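PDB 1VJ0: alcohol dehydrogenase, zinc-containing from Thermotoga maritima, which probably acts as a zinc-dependent oxidoreductase of the medium-chain alcohol dehydrogenase family, interconverting alcohols and carbonyl compounds with a nicotinamide cofactor. Local coordinates for residues A[59-64]-A[73-78]. Numbering follows the deposited sequence.
Sequences VHMFRG and IILGHE
Met61, in the last turn of helix 56-62, faces Leu75 and His77 of the irregular loop segment 73-78, and the two backbones come nearest at the CA atoms of Met61 and Leu75, 8.4 Å apart. The Met61 side chain bridges this gap. It runs out straight through chi2 (173°) and bends at chi3 (-131°), which sends its methyl CE off to one side, toward the imidazole. Leu75 reaches the other way alongside it, and its branch CD2 lies 4.0 Å from Met61 SD and 4.1 Å from Met61 CB, a purely apolar touch. Met61 CE meets His77 obliquely, 4.0 Å from His77 CE1 and 4.1 Å from ND1. The other ring nitrogen of His77, NE2, binds the zinc ion. Cys55, Glu78 and Cys178 complete this site, a ligand set consistent with the catalytic zinc site of medium-chain alcohol dehydrogenases; the helix follows Cys55 directly, and the segment with His77 and Glu78 leads into strand 78-86 of the GroES-like domain. The terminal methyl of Met61, not the sulfur, packs against this first-shell ligand. Ser57 and Asp58 also touch His77, adding to its contacts with the same helix. Glu78 has a second partner, since OE1 forms a salt bridge with Lys373 while OE2 coordinates the zinc. Beyond Met61 the helix closes in a Schellman motif, with Gly64 at positive phi (83°) and its N bonded to Met61 O at 3.1 Å. Backbone hydrogen bonds between Leu75 and Tyr149 and between Gly76 and Cys148 tie the approach to His77 to the stretch just before strand 152-155.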
loop_
_atom_site.group_PDB
_atom_site.type_symbol
_atom_site.label_atom_id
_atom_site.label_comp_id
_atom_site.label_asym_id
_atom_site.label_seq_id
_atom_site.Cartn_x
_atom_site.Cartn_y
_atom_site.Cartn_z
ATOM N N VAL A 59 31.403 -4.085 -19.675
ATOM C CA VAL A 59 32.812 -4.170 -19.394
ATOM C C VAL A 59 33.139 -5.378 -18.527
ATOM O O VAL A 59 34.042 -6.140 -18.836
ATOM C CB VAL A 59 33.334 -2.874 -18.717
ATOM C CG1 VAL A 59 34.757 -3.056 -18.239
ATOM C CG2 VAL A 59 33.225 -1.691 -19.694
ATOM N N HIS A 60 32.375 -5.557 -17.471
ATOM C CA HIS A 60 32.572 -6.673 -16.584
ATOM C C HIS A 60 32.341 -8.008 -17.258
ATOM O O HIS A 60 33.109 -8.946 -17.042
ATOM C CB HIS A 60 31.705 -6.482 -15.347
ATOM C CG HIS A 60 32.017 -5.193 -14.649
ATOM N ND1 HIS A 60 31.129 -4.132 -14.606
ATOM C CD2 HIS A 60 33.157 -4.754 -14.064
ATOM C CE1 HIS A 60 31.697 -3.115 -13.976
ATOM N NE2 HIS A 60 32.929 -3.466 -13.643
ATOM N N MET A 61 31.331 -8.060 -18.112
ATOM C CA MET A 61 31.058 -9.251 -18.891
ATOM C C MET A 61 32.203 -9.536 -19.865
ATOM O O MET A 61 32.657 -10.667 -19.962
ATOM C CB MET A 61 29.724 -9.099 -19.633
ATOM C CG MET A 61 28.433 -9.107 -18.752
ATOM S SD MET A 61 27.023 -8.715 -19.818
ATOM C CE MET A 61 26.186 -7.428 -18.896
ATOM N N PHE A 62 32.701 -8.511 -20.551
ATOM C CA PHE A 62 33.861 -8.658 -21.451
ATOM C C PHE A 62 35.065 -9.252 -20.716
ATOM O O PHE A 62 35.852 -10.040 -21.268
ATOM C CB PHE A 62 34.239 -7.278 -22.059
ATOM C CG PHE A 62 35.502 -7.287 -22.869
ATOM C CD1 PHE A 62 35.473 -7.632 -24.202
ATOM C CD2 PHE A 62 36.728 -6.917 -22.298
ATOM C CE1 PHE A 62 36.615 -7.619 -24.963
ATOM C CE2 PHE A 62 37.878 -6.919 -23.047
ATOM C CZ PHE A 62 37.836 -7.290 -24.379
ATOM N N ARG A 63 35.214 -8.848 -19.464
ATOM C CA ARG A 63 36.367 -9.218 -18.664
ATOM C C ARG A 63 36.256 -10.611 -18.045
ATOM O O ARG A 63 37.217 -11.107 -17.479
ATOM C CB ARG A 63 36.586 -8.176 -17.567
ATOM C CG ARG A 63 37.031 -6.815 -18.117
ATOM C CD ARG A 63 38.417 -6.464 -17.780
ATOM N NE ARG A 63 38.972 -5.367 -18.579
ATOM C CZ ARG A 63 39.883 -5.492 -19.551
ATOM N NH1 ARG A 63 40.331 -6.694 -19.935
ATOM N NH2 ARG A 63 40.349 -4.399 -20.174
ATOM N N GLY A 64 35.101 -11.242 -18.186
ATOM C CA GLY A 64 34.854 -12.549 -17.627
ATOM C C GLY A 64 34.453 -12.548 -16.156
ATOM O O GLY A 64 34.723 -13.507 -15.443
ATOM N N ILE A 73 29.082 -14.876 -27.471
ATOM C CA ILE A 73 27.884 -14.075 -27.241
ATOM C C ILE A 73 28.022 -12.753 -27.979
ATOM O O ILE A 73 29.128 -12.201 -28.047
ATOM C CB ILE A 73 27.642 -13.834 -25.710
ATOM C CG1 ILE A 73 26.370 -13.044 -25.461
ATOM C CG2 ILE A 73 28.836 -13.108 -25.035
ATOM C CD1 ILE A 73 25.971 -12.964 -24.020
ATOM N N ILE A 74 26.890 -12.267 -28.486
ATOM C CA ILE A 74 26.731 -10.878 -28.881
ATOM C C ILE A 74 26.174 -10.047 -27.694
ATOM O O ILE A 74 25.015 -10.172 -27.284
ATOM C CB ILE A 74 25.859 -10.747 -30.144
ATOM C CG1 ILE A 74 26.474 -11.501 -31.340
ATOM C CG2 ILE A 74 25.661 -9.284 -30.471
ATOM C CD1 ILE A 74 25.489 -11.862 -32.456
ATOM N N LEU A 75 27.021 -9.167 -27.164
ATOM C CA LEU A 75 26.647 -8.350 -26.037
ATOM C C LEU A 75 25.673 -7.291 -26.499
ATOM O O LEU A 75 25.386 -7.178 -27.718
ATOM C CB LEU A 75 27.871 -7.708 -25.388
ATOM C CG LEU A 75 28.887 -8.645 -24.755
ATOM C CD1 LEU A 75 30.158 -7.879 -24.470
ATOM C CD2 LEU A 75 28.345 -9.268 -23.510
ATOM N N GLY A 76 25.187 -6.517 -25.520
ATOM C CA GLY A 76 24.324 -5.369 -25.777
ATOM C C GLY A 76 22.911 -5.714 -25.365
ATOM O O GLY A 76 22.246 -6.463 -26.060
ATOM N N HIS A 77 22.463 -5.177 -24.239
ATOM C CA HIS A 77 21.109 -5.438 -23.732
ATOM C C HIS A 77 20.227 -4.176 -23.710
ATOM O O HIS A 77 19.122 -4.172 -23.136
ATOM C CB HIS A 77 21.212 -6.080 -22.349
ATOM C CG HIS A 77 21.996 -5.278 -21.363
ATOM N ND1 HIS A 77 23.354 -5.447 -21.174
ATOM C CD2 HIS A 77 21.608 -4.309 -20.492
ATOM C CE1 HIS A 77 23.775 -4.595 -20.249
ATOM N NE2 HIS A 77 22.735 -3.892 -19.823
ATOM N N GLU A 78 20.736 -3.098 -24.306
ATOM C CA GLU A 78 20.040 -1.821 -24.394
ATOM C C GLU A 78 19.893 -1.497 -25.908
ATOM O O GLU A 78 20.882 -1.146 -26.584
ATOM C CB GLU A 78 20.916 -0.728 -23.734
ATOM C CG GLU A 78 21.126 -0.849 -22.208
ATOM C CD GLU A 78 22.222 0.076 -21.630
ATOM O OE1 GLU A 78 22.437 1.251 -22.030
ATOM O OE2 GLU A 78 22.903 -0.387 -20.747
#